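Guanidinopropionase (Pseudomonas aeruginosa, PDB 3NIQ) hydrolyses 3-guanidinopropanoate to beta-alanine and urea, using two manganese ions in each subunit of a homohexamer. Local coordinates at residues Thr22-Pro32 and Tyr80-Gly89; Glu60-Val71 and Gly293-Phe304. One frame throughout, in Å; residues are numbered along the deposited sequence.

From the N terminus the chain first runs through 22-32, a loop that precedes strand 37-42, and then through 60-71 at the end of helix 57-64. Interaction 1 closes when 80-89 returns to pair with 22-32, 48 residues on. Interaction 2 closes much later, when helix 294-317 packs on 60-71. Because 60-71 lies between the segments of interaction 1 while its partner 293-304 comes after both, the two loops cross. They also touch: R62 NE makes a salt bridge of 2.8 Å with D87 OD2, and S65 OG probably hydrogen-bonds M24 N. Together they tie the N-terminal loop and strand 85-90, outermost in the sheet of this chain, to helices 57-64 and 294-317.

Interaction 1 (Thr22-Pro32 and Tyr80-Gly89); sequences TFMRLPAFTDP and YDLVRVGDLG
D87 reaches from strand 85-89 into the turn at T22 and F23. CB of D87 lies 3.8 Å from P27 O and is also near CB of T22. With CG anti to the backbone N (chi1 -173°), the carboxylate extends toward F23, whose ring plane is 29° from its own. OD2 accepts the backbone N-H of F23 at 2.8 Å, nearly straight at 169°, on its anti side and somewhat out of the carboxylate plane; R62 supplies a salt bridge to the same oxygen. OD1 turns back to its own strand and takes G89 N in an Asx turn. The two oxygens thus have different partners, which should fix the rotation of the group.

The backbone of D87 is gripped as well. Its N donates to P27 O at 3.1 Å, and its O accepts from F29 N at 2.7 Å, forming a single beta bridge centred on A28 and D87. F29 then lays CD2 3.7 Å from G86 CA, the ring coming close to a residue that has no side chain.

On the other side of the bridge, L26 splays its two methyls against Y80. CD1 reaches Y80 CE1 at 3.6 Å and also meets V85, while CD2 makes an off-centre CH-pi contact, 4.2 Å from the ring centroid. Y80 OH touches CB and CG of M24.

The contact lies at the edge of the parallel sheet, where 85-90 is the outermost strand within the chain and 37-42 its neighbour. L39 of that neighbour touches F23, L26 and V85, helix 294-317 packs on F23, M24, Y80 and V85, and I20 of a neighbouring subunit touches T22, A28 and D87.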
loop_
_atom_site.group_PDB
_atom_site.type_symbol
_atom_site.label_atom_id
_atom_site.label_comp_id
_atom_site.label_asym_id
_atom_site.label_seq_id
_atom_site.Cartn_x
_atom_site.Cartn_y
_atom_site.Cartn_z
ATOM N N THR A 22 2.088 -22.418 11.365
ATOM C CA THR A 22 3.037 -22.461 12.481
ATOM C C THR A 22 4.448 -22.147 11.969
ATOM O O THR A 22 4.698 -22.208 10.769
ATOM C CB THR A 22 3.088 -23.874 13.077
ATOM O OG1 THR A 22 3.304 -24.799 12.014
ATOM C CG2 THR A 22 1.791 -24.235 13.778
ATOM N N PHE A 23 5.392 -21.852 12.870
ATOM C CA PHE A 23 6.762 -21.612 12.425
ATOM C C PHE A 23 7.246 -22.787 11.583
ATOM O O PHE A 23 7.172 -23.935 12.024
ATOM C CB PHE A 23 7.706 -21.420 13.615
ATOM C CG PHE A 23 7.586 -20.085 14.271
ATOM C CD1 PHE A 23 7.748 -18.908 13.521
ATOM C CD2 PHE A 23 7.336 -19.993 15.644
ATOM C CE1 PHE A 23 7.642 -17.648 14.134
ATOM C CE2 PHE A 23 7.259 -18.748 16.267
ATOM C CZ PHE A 23 7.392 -17.567 15.492
ATOM N N MET A 24 7.725 -22.488 10.375
ATOM C CA MET A 24 8.272 -23.484 9.444
ATOM C C MET A 24 7.256 -24.597 9.139
ATOM O O MET A 24 7.646 -25.666 8.699
ATOM C CB MET A 24 9.576 -24.094 9.993
ATOM C CG MET A 24 10.584 -23.080 10.579
ATOM S SD MET A 24 11.178 -21.923 9.351
ATOM C CE MET A 24 12.275 -20.893 10.366
ATOM N N ARG A 25 5.968 -24.343 9.410
ATOM C CA ARG A 25 4.892 -25.351 9.266
ATOM C C ARG A 25 5.190 -26.641 10.017
ATOM O O ARG A 25 4.874 -27.744 9.551
ATOM C CB ARG A 25 4.596 -25.648 7.781
ATOM C CG ARG A 25 4.249 -24.381 6.963
ATOM C CD ARG A 25 3.369 -24.695 5.760
ATOM N NE ARG A 25 4.087 -25.481 4.761
ATOM C CZ ARG A 25 3.498 -26.097 3.737
ATOM N NH1 ARG A 25 2.179 -26.021 3.567
ATOM N NH2 ARG A 25 4.224 -26.788 2.882
ATOM N N LEU A 26 5.786 -26.495 11.191
ATOM C CA LEU A 26 6.085 -27.625 12.054
ATOM C C LEU A 26 4.866 -27.903 12.922
ATOM O O LEU A 26 3.925 -27.078 12.957
ATOM C CB LEU A 26 7.323 -27.299 12.928
ATOM C CG LEU A 26 8.687 -27.291 12.224
ATOM C CD1 LEU A 26 9.701 -26.442 12.980
ATOM C CD2 LEU A 26 9.262 -28.697 12.049
ATOM N N PRO A 27 4.849 -29.064 13.620
ATOM C CA PRO A 27 3.794 -29.277 14.603
ATOM C C PRO A 27 3.908 -28.295 15.764
ATOM O O PRO A 27 5.019 -27.799 16.066
ATOM C CB PRO A 27 4.037 -30.731 15.080
ATOM C CG PRO A 27 4.852 -31.362 13.999
ATOM C CD PRO A 27 5.747 -30.226 13.543
ATOM N N ALA A 28 2.764 -27.985 16.381
ATOM C CA ALA A 28 2.729 -27.151 17.573
ATOM C C ALA A 28 2.915 -27.994 18.832
ATOM O O ALA A 28 2.394 -29.117 18.920
ATOM C CB ALA A 28 1.442 -26.379 17.639
ATOM N N PHE A 29 3.672 -27.450 19.791
ATOM C CA PHE A 29 3.997 -28.143 21.041
ATOM C C PHE A 29 3.711 -27.237 22.220
ATOM O O PHE A 29 3.806 -26.001 22.121
ATOM C CB PHE A 29 5.471 -28.602 21.086
ATOM C CG PHE A 29 5.800 -29.693 20.108
ATOM C CD1 PHE A 29 5.782 -31.032 20.508
ATOM C CD2 PHE A 29 6.133 -29.381 18.784
ATOM C CE1 PHE A 29 6.076 -32.048 19.619
ATOM C CE2 PHE A 29 6.440 -30.390 17.870
ATOM C CZ PHE A 29 6.410 -31.732 18.281
ATOM N N THR A 30 3.382 -27.858 23.343
ATOM C CA THR A 30 3.114 -27.128 24.576
ATOM C C THR A 30 4.139 -27.491 25.665
ATOM O O THR A 30 4.299 -26.789 26.650
ATOM C CB THR A 30 1.678 -27.426 25.074
ATOM O OG1 THR A 30 1.397 -26.601 26.201
ATOM C CG2 THR A 30 1.514 -28.898 25.491
ATOM N N ASP A 31 4.824 -28.608 25.472
ATOM C CA ASP A 31 5.791 -29.073 26.436
ATOM C C ASP A 31 7.194 -28.895 25.890
ATOM O O ASP A 31 7.573 -29.584 24.937
ATOM C CB ASP A 31 5.542 -30.559 26.755
ATOM C CG ASP A 31 6.548 -31.117 27.749
ATOM O OD1 ASP A 31 7.384 -30.331 28.251
ATOM O OD2 ASP A 31 6.500 -32.334 28.019
ATOM N N PRO A 32 7.985 -27.997 26.509
ATOM C CA PRO A 32 9.355 -27.739 26.066
ATOM C C PRO A 32 10.202 -29.004 26.015
ATOM O O PRO A 32 11.062 -29.132 25.128
ATOM C CB PRO A 32 9.918 -26.781 27.139
ATOM C CG PRO A 32 8.775 -26.335 27.959
ATOM C CD PRO A 32 7.666 -27.318 27.785
ATOM N N TYR A 80 15.806 -30.317 11.021
ATOM C CA TYR A 80 14.762 -31.163 11.562
ATOM C C TYR A 80 15.178 -32.629 11.638
ATOM O O TYR A 80 14.602 -33.368 12.427
ATOM C CB TYR A 80 13.467 -30.991 10.770
ATOM C CG TYR A 80 13.195 -29.538 10.465
ATOM C CD1 TYR A 80 12.975 -28.610 11.495
ATOM C CD2 TYR A 80 13.185 -29.081 9.152
ATOM C CE1 TYR A 80 12.742 -27.260 11.200
ATOM C CE2 TYR A 80 12.968 -27.751 8.858
ATOM C CZ TYR A 80 12.751 -26.845 9.881
ATOM O OH TYR A 80 12.543 -25.527 9.576
ATOM N N ASP A 81 16.150 -33.035 10.812
ATOM C CA ASP A 81 16.738 -34.382 10.904
ATOM C C ASP A 81 17.759 -34.436 12.022
ATOM O O ASP A 81 17.798 -35.413 12.771
ATOM C CB ASP A 81 17.386 -34.835 9.586
ATOM C CG ASP A 81 16.363 -35.093 8.482
ATOM O OD1 ASP A 81 15.207 -35.430 8.793
ATOM O OD2 ASP A 81 16.723 -34.955 7.301
ATOM N N LEU A 82 18.548 -33.369 12.159
ATOM C CA LEU A 82 19.553 -33.285 13.217
ATOM C C LEU A 82 18.962 -33.369 14.616
ATOM O O LEU A 82 19.458 -34.123 15.445
ATOM C CB LEU A 82 20.390 -32.006 13.106
ATOM C CG LEU A 82 21.561 -32.014 12.156
ATOM C CD1 LEU A 82 22.417 -30.774 12.437
ATOM C CD2 LEU A 82 22.374 -33.314 12.355
ATOM N N VAL A 83 17.913 -32.594 14.881
ATOM C CA VAL A 83 17.339 -32.514 16.239
ATOM C C VAL A 83 15.833 -32.321 16.178
ATOM O O VAL A 83 15.269 -32.141 15.090
ATOM C CB VAL A 83 17.960 -31.341 17.066
ATOM C CG1 VAL A 83 19.481 -31.419 17.058
ATOM C CG2 VAL A 83 17.494 -29.983 16.522
ATOM N N ARG A 84 15.182 -32.370 17.337
ATOM C CA ARG A 84 13.749 -32.143 17.418
ATOM C C ARG A 84 13.421 -30.651 17.534
ATOM O O ARG A 84 13.803 -29.984 18.514
ATOM C CB ARG A 84 13.161 -32.906 18.599
ATOM C CG ARG A 84 13.401 -34.431 18.535
ATOM C CD ARG A 84 12.921 -35.112 19.818
ATOM N NE ARG A 84 11.540 -34.716 20.105
ATOM C CZ ARG A 84 10.454 -35.342 19.651
ATOM N NH1 ARG A 84 10.574 -36.432 18.893
ATOM N NH2 ARG A 84 9.243 -34.886 19.979
ATOM N N VAL A 85 12.706 -30.151 16.528
ATOM C CA VAL A 85 12.310 -28.740 16.422
ATOM C C VAL A 85 10.790 -28.646 16.402
ATOM O O VAL A 85 10.101 -29.480 15.790
ATOM C CB VAL A 85 12.883 -28.078 15.138
ATOM C CG1 VAL A 85 12.739 -26.540 15.195
ATOM C CG2 VAL A 85 14.354 -28.437 14.963
ATOM N N GLY A 86 10.256 -27.635 17.076
ATOM C CA GLY A 86 8.811 -27.458 17.114
ATOM C C GLY A 86 8.388 -26.033 17.376
ATOM O O GLY A 86 9.196 -25.213 17.828
ATOM N N ASP A 87 7.124 -25.737 17.082
ATOM C CA ASP A 87 6.536 -24.425 17.382
ATOM C C ASP A 87 5.982 -24.510 18.790
ATOM O O ASP A 87 4.984 -25.180 19.046
ATOM C CB ASP A 87 5.446 -24.041 16.353
ATOM C CG ASP A 87 4.926 -22.608 16.535
ATOM O OD1 ASP A 87 4.914 -22.115 17.674
ATOM O OD2 ASP A 87 4.514 -21.971 15.538
ATOM N N LEU A 88 6.663 -23.849 19.713
ATOM C CA LEU A 88 6.298 -23.861 21.107
ATOM C C LEU A 88 5.241 -22.812 21.443
ATOM O O LEU A 88 4.966 -22.558 22.601
ATOM C CB LEU A 88 7.553 -23.641 21.969
ATOM C CG LEU A 88 8.132 -24.827 22.728
ATOM C CD1 LEU A 88 9.264 -24.330 23.622
ATOM C CD2 LEU A 88 7.054 -25.591 23.572
ATOM N N GLY A 89 4.635 -22.200 20.433
ATOM C CA GLY A 89 3.591 -21.213 20.701
ATOM C C GLY A 89 4.218 -19.874 21.080
ATOM O O GLY A 89 5.395 -19.613 20.763
#

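Interaction 2 (Glu60-Val71 and Gly293-Phe304); sequences EVRNLSSLMRKV and GATALVGATMMF
F304 brings its phenyl ring up to the chain that leaves helix 57-64, with V71 C at the ring edge, near its plane. R69 O approaches obliquely, 3.4 Å from F304 CE1. The sulfur of M68 is oblique too, 5.1 Å from the ring centroid and 43° off the normal, a Met-aromatic contact. CG of F304 is anti to the backbone N (chi1 -175°), which carries the ring toward this chain. The other flat group, the R69 guanidinium, has L67 O over the centre of one face and is held by S191 and E256 of another subunit.

The M68 chain is folded at both its second and third torsions, which keeps SD by F304 CB and brings CE round to T301 OG1 at 3.3 Å and to CD1 of L297. The T301 hydroxyl donates to L297 O, which also accepts T301 N from the opposite face of its carbonyl plane.

Nearer the start of helix 294-304, small residues let the backbones close up. V61 is a knob in the hole formed by A296, G299, A300 and M303; its CG1 lies 3.8 Å from A300 N, and its CG2 faces A296 O. CB of A300 presses on S65 CA at 3.5 Å, tighter than usual. L64 CD2 lies 3.8 Å from A296 CB. Its other methyl, CD1, meets CB of L297, the two leucines crossing at about a right angle. No hydrogen bond joins the segments.

The helical segments 60-64 and 294-304 cross at -74°, their axes 7.9 Å apart at closest approach. On the sheet side, strand 118-123 touches V61 and M303, helix 262-270 packs beside V298, T301 and M302, and helix 79-82 meets the F304 ring, placing this helix pair against one face of the arginase-family sheet.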
loop_
_atom_site.group_PDB
_atom_site.type_symbol
_atom_site.label_atom_id
_atom_site.label_comp_id
_atom_site.label_asym_id
_atom_site.label_seq_id
_atom_site.Cartn_x
_atom_site.Cartn_y
_atom_site.Cartn_z
ATOM N N GLU A 60 3.238 -12.731 11.749
ATOM C CA GLU A 60 3.550 -12.594 10.329
ATOM C C GLU A 60 4.824 -13.341 9.960
ATOM O O GLU A 60 4.967 -13.833 8.832
ATOM C CB GLU A 60 3.608 -11.116 9.917
ATOM C CG GLU A 60 2.246 -10.404 10.086
ATOM C CD GLU A 60 1.091 -11.177 9.464
ATOM O OE1 GLU A 60 1.269 -11.703 8.342
ATOM O OE2 GLU A 60 0.016 -11.260 10.103
ATOM N N VAL A 61 5.766 -13.430 10.899
ATOM C CA VAL A 61 6.927 -14.314 10.659
ATOM C C VAL A 61 6.487 -15.800 10.553
ATOM O O VAL A 61 7.013 -16.547 9.724
ATOM C CB VAL A 61 8.060 -14.117 11.724
ATOM C CG1 VAL A 61 9.135 -15.202 11.595
ATOM C CG2 VAL A 61 8.711 -12.739 11.544
ATOM N N ARG A 62 5.530 -16.232 11.376
ATOM C CA ARG A 62 5.011 -17.601 11.235
ATOM C C ARG A 62 4.476 -17.768 9.825
ATOM O O ARG A 62 4.779 -18.736 9.139
ATOM C CB ARG A 62 3.866 -17.903 12.222
ATOM C CG ARG A 62 4.313 -18.198 13.654
ATOM C CD ARG A 62 3.183 -18.793 14.500
ATOM N NE ARG A 62 3.673 -19.344 15.764
ATOM C CZ ARG A 62 3.793 -18.655 16.903
ATOM N NH1 ARG A 62 3.462 -17.366 16.945
ATOM N NH2 ARG A 62 4.239 -19.257 18.005
ATOM N N ASN A 63 3.684 -16.794 9.408
ATOM C CA ASN A 63 3.058 -16.826 8.102
ATOM C C ASN A 63 4.039 -16.969 6.947
ATOM O O ASN A 63 3.928 -17.893 6.136
ATOM C CB ASN A 63 2.241 -15.565 7.930
ATOM C CG ASN A 63 1.174 -15.734 6.903
ATOM O OD1 ASN A 63 1.442 -15.715 5.702
ATOM N ND2 ASN A 63 -0.053 -15.954 7.369
ATOM N N LEU A 64 5.007 -16.053 6.887
ATOM C CA LEU A 64 6.015 -16.065 5.840
ATOM C C LEU A 64 6.999 -17.223 5.942
ATOM O O LEU A 64 7.591 -17.621 4.927
ATOM C CB LEU A 64 6.781 -14.730 5.809
ATOM C CG LEU A 64 6.138 -13.651 4.934
ATOM C CD1 LEU A 64 6.120 -14.069 3.417
ATOM C CD2 LEU A 64 4.740 -13.252 5.374
ATOM N N SER A 65 7.173 -17.768 7.147
ATOM C CA SER A 65 8.078 -18.922 7.322
ATOM C C SER A 65 7.612 -20.168 6.544
ATOM O O SER A 65 8.358 -21.129 6.409
ATOM C CB SER A 65 8.291 -19.257 8.806
ATOM O OG SER A 65 7.172 -19.941 9.347
ATOM N N SER A 66 6.377 -20.141 6.033
ATOM C CA SER A 66 5.893 -21.168 5.099
ATOM C C SER A 66 6.769 -21.298 3.860
ATOM O O SER A 66 6.730 -22.327 3.192
ATOM C CB SER A 66 4.477 -20.807 4.634
ATOM O OG SER A 66 3.576 -21.195 5.632
ATOM N N LEU A 67 7.542 -20.259 3.539
ATOM C CA LEU A 67 8.372 -20.294 2.319
ATOM C C LEU A 67 9.698 -21.010 2.525
ATOM O O LEU A 67 10.404 -21.303 1.547
ATOM C CB LEU A 67 8.637 -18.878 1.787
ATOM C CG LEU A 67 7.436 -17.961 1.556
ATOM C CD1 LEU A 67 7.846 -16.711 0.791
ATOM C CD2 LEU A 67 6.336 -18.708 0.795
ATOM N N MET A 68 10.041 -21.280 3.789
ATOM C CA MET A 68 11.311 -21.938 4.103
ATOM C C MET A 68 11.251 -23.420 3.766
ATOM O O MET A 68 10.205 -24.065 3.934
ATOM C CB MET A 68 11.665 -21.766 5.570
ATOM C CG MET A 68 11.886 -20.294 6.019
ATOM S SD MET A 68 13.288 -19.565 5.165
ATOM C CE MET A 68 12.517 -18.622 3.838
ATOM N N ARG A 69 12.379 -23.956 3.299
ATOM C CA ARG A 69 12.453 -25.367 2.929
ATOM C C ARG A 69 13.228 -26.167 3.993
ATOM O O ARG A 69 13.536 -25.639 5.074
ATOM C CB ARG A 69 13.008 -25.504 1.498
ATOM C CG ARG A 69 12.174 -24.684 0.497
ATOM C CD ARG A 69 12.490 -24.946 -0.975
ATOM N NE ARG A 69 11.798 -23.991 -1.861
ATOM C CZ ARG A 69 12.219 -22.741 -2.075
ATOM N NH1 ARG A 69 13.326 -22.302 -1.475
ATOM N NH2 ARG A 69 11.553 -21.926 -2.901
ATOM N N LYS A 70 13.533 -27.429 3.715
ATOM C CA LYS A 70 14.058 -28.312 4.752
ATOM C C LYS A 70 15.570 -28.278 4.931
ATOM O O LYS A 70 16.082 -28.672 5.982
ATOM C CB LYS A 70 13.599 -29.751 4.500
ATOM C CG LYS A 70 12.091 -29.961 4.685
ATOM C CD LYS A 70 11.692 -31.444 4.742
ATOM C CE LYS A 70 11.932 -32.174 3.427
ATOM N NZ LYS A 70 11.042 -33.385 3.334
ATOM N N VAL A 71 16.293 -27.829 3.916
ATOM C CA VAL A 71 17.746 -27.962 3.941
ATOM C C VAL A 71 18.457 -26.679 3.522
ATOM O O VAL A 71 18.095 -26.052 2.525
ATOM C CB VAL A 71 18.223 -29.160 3.065
ATOM C CG1 VAL A 71 19.746 -29.254 3.043
ATOM C CG2 VAL A 71 17.609 -30.475 3.565
ATOM N N GLY A 293 4.772 -7.906 3.481
ATOM C CA GLY A 293 5.455 -8.918 4.289
ATOM C C GLY A 293 6.956 -9.089 4.032
ATOM O O GLY A 293 7.513 -10.118 4.379
ATOM N N ALA A 294 7.607 -8.097 3.428
ATOM C CA ALA A 294 9.049 -8.183 3.131
ATOM C C ALA A 294 9.879 -8.503 4.365
ATOM O O ALA A 294 10.770 -9.356 4.317
ATOM C CB ALA A 294 9.580 -6.862 2.472
ATOM N N THR A 295 9.582 -7.814 5.467
ATOM C CA THR A 295 10.399 -7.879 6.686
ATOM C C THR A 295 10.097 -9.181 7.441
ATOM O O THR A 295 10.994 -9.816 8.041
ATOM C CB THR A 295 10.156 -6.623 7.584
ATOM O OG1 THR A 295 10.211 -5.426 6.778
ATOM C CG2 THR A 295 11.229 -6.494 8.695
ATOM N N ALA A 296 8.827 -9.567 7.417
ATOM C CA ALA A 296 8.402 -10.885 7.900
ATOM C C ALA A 296 9.199 -12.009 7.230
ATOM O O ALA A 296 9.663 -12.941 7.904
ATOM C CB ALA A 296 6.896 -11.081 7.661
ATOM N N LEU A 297 9.349 -11.926 5.914
ATOM C CA LEU A 297 10.146 -12.923 5.183
ATOM C C LEU A 297 11.632 -12.845 5.536
ATOM O O LEU A 297 12.292 -13.874 5.731
ATOM C CB LEU A 297 9.933 -12.807 3.667
ATOM C CG LEU A 297 10.767 -13.790 2.829
ATOM C CD1 LEU A 297 10.372 -15.229 3.137
ATOM C CD2 LEU A 297 10.656 -13.488 1.343
ATOM N N VAL A 298 12.177 -11.640 5.628
ATOM C CA VAL A 298 13.550 -11.493 6.111
ATOM C C VAL A 298 13.660 -12.137 7.511
ATOM O O VAL A 298 14.587 -12.889 7.790
ATOM C CB VAL A 298 13.977 -9.983 6.168
ATOM C CG1 VAL A 298 15.133 -9.770 7.107
ATOM C CG2 VAL A 298 14.324 -9.457 4.788
ATOM N N GLY A 299 12.691 -11.871 8.374
ATOM C CA GLY A 299 12.703 -12.445 9.719
ATOM C C GLY A 299 12.653 -13.967 9.674
ATOM O O GLY A 299 13.469 -14.626 10.298
ATOM N N ALA A 300 11.699 -14.519 8.918
ATOM C CA ALA A 300 11.581 -15.964 8.777
ATOM C C ALA A 300 12.862 -16.579 8.233
ATOM O O ALA A 300 13.288 -17.648 8.685
ATOM C CB ALA A 300 10.369 -16.337 7.875
ATOM N N THR A 301 13.501 -15.910 7.285
ATOM C CA THR A 301 14.715 -16.474 6.696
ATOM C C THR A 301 15.901 -16.438 7.678
ATOM O O THR A 301 16.586 -17.432 7.855
ATOM C CB THR A 301 15.109 -15.763 5.388
ATOM O OG1 THR A 301 13.979 -15.692 4.511
ATOM C CG2 THR A 301 16.215 -16.566 4.677
ATOM N N MET A 302 16.126 -15.307 8.338
ATOM C CA MET A 302 17.178 -15.252 9.364
ATOM C C MET A 302 16.893 -16.269 10.489
ATOM O O MET A 302 17.806 -16.922 11.001
ATOM C CB MET A 302 17.320 -13.831 9.905
ATOM C CG MET A 302 17.676 -12.796 8.826
ATOM S SD MET A 302 19.172 -13.240 7.902
ATOM C CE MET A 302 20.339 -13.563 9.229
ATOM N N MET A 303 15.621 -16.451 10.817
ATOM C CA MET A 303 15.231 -17.455 11.797
ATOM C C MET A 303 15.727 -18.832 11.340
ATOM O O MET A 303 16.357 -19.569 12.112
ATOM C CB MET A 303 13.706 -17.480 11.941
ATOM C CG MET A 303 13.204 -18.405 13.069
ATOM S SD MET A 303 11.428 -18.349 13.267
ATOM C CE MET A 303 11.275 -19.040 14.921
ATOM N N PHE A 304 15.453 -19.169 10.078
ATOM C CA PHE A 304 15.963 -20.421 9.519
ATOM C C PHE A 304 17.496 -20.494 9.529
ATOM O O PHE A 304 18.060 -21.537 9.869
ATOM C CB PHE A 304 15.436 -20.655 8.104
ATOM C CG PHE A 304 15.849 -21.985 7.532
ATOM C CD1 PHE A 304 15.229 -23.156 7.947
ATOM C CD2 PHE A 304 16.870 -22.070 6.598
ATOM C CE1 PHE A 304 15.618 -24.390 7.452
ATOM C CE2 PHE A 304 17.260 -23.334 6.080
ATOM C CZ PHE A 304 16.626 -24.465 6.505
#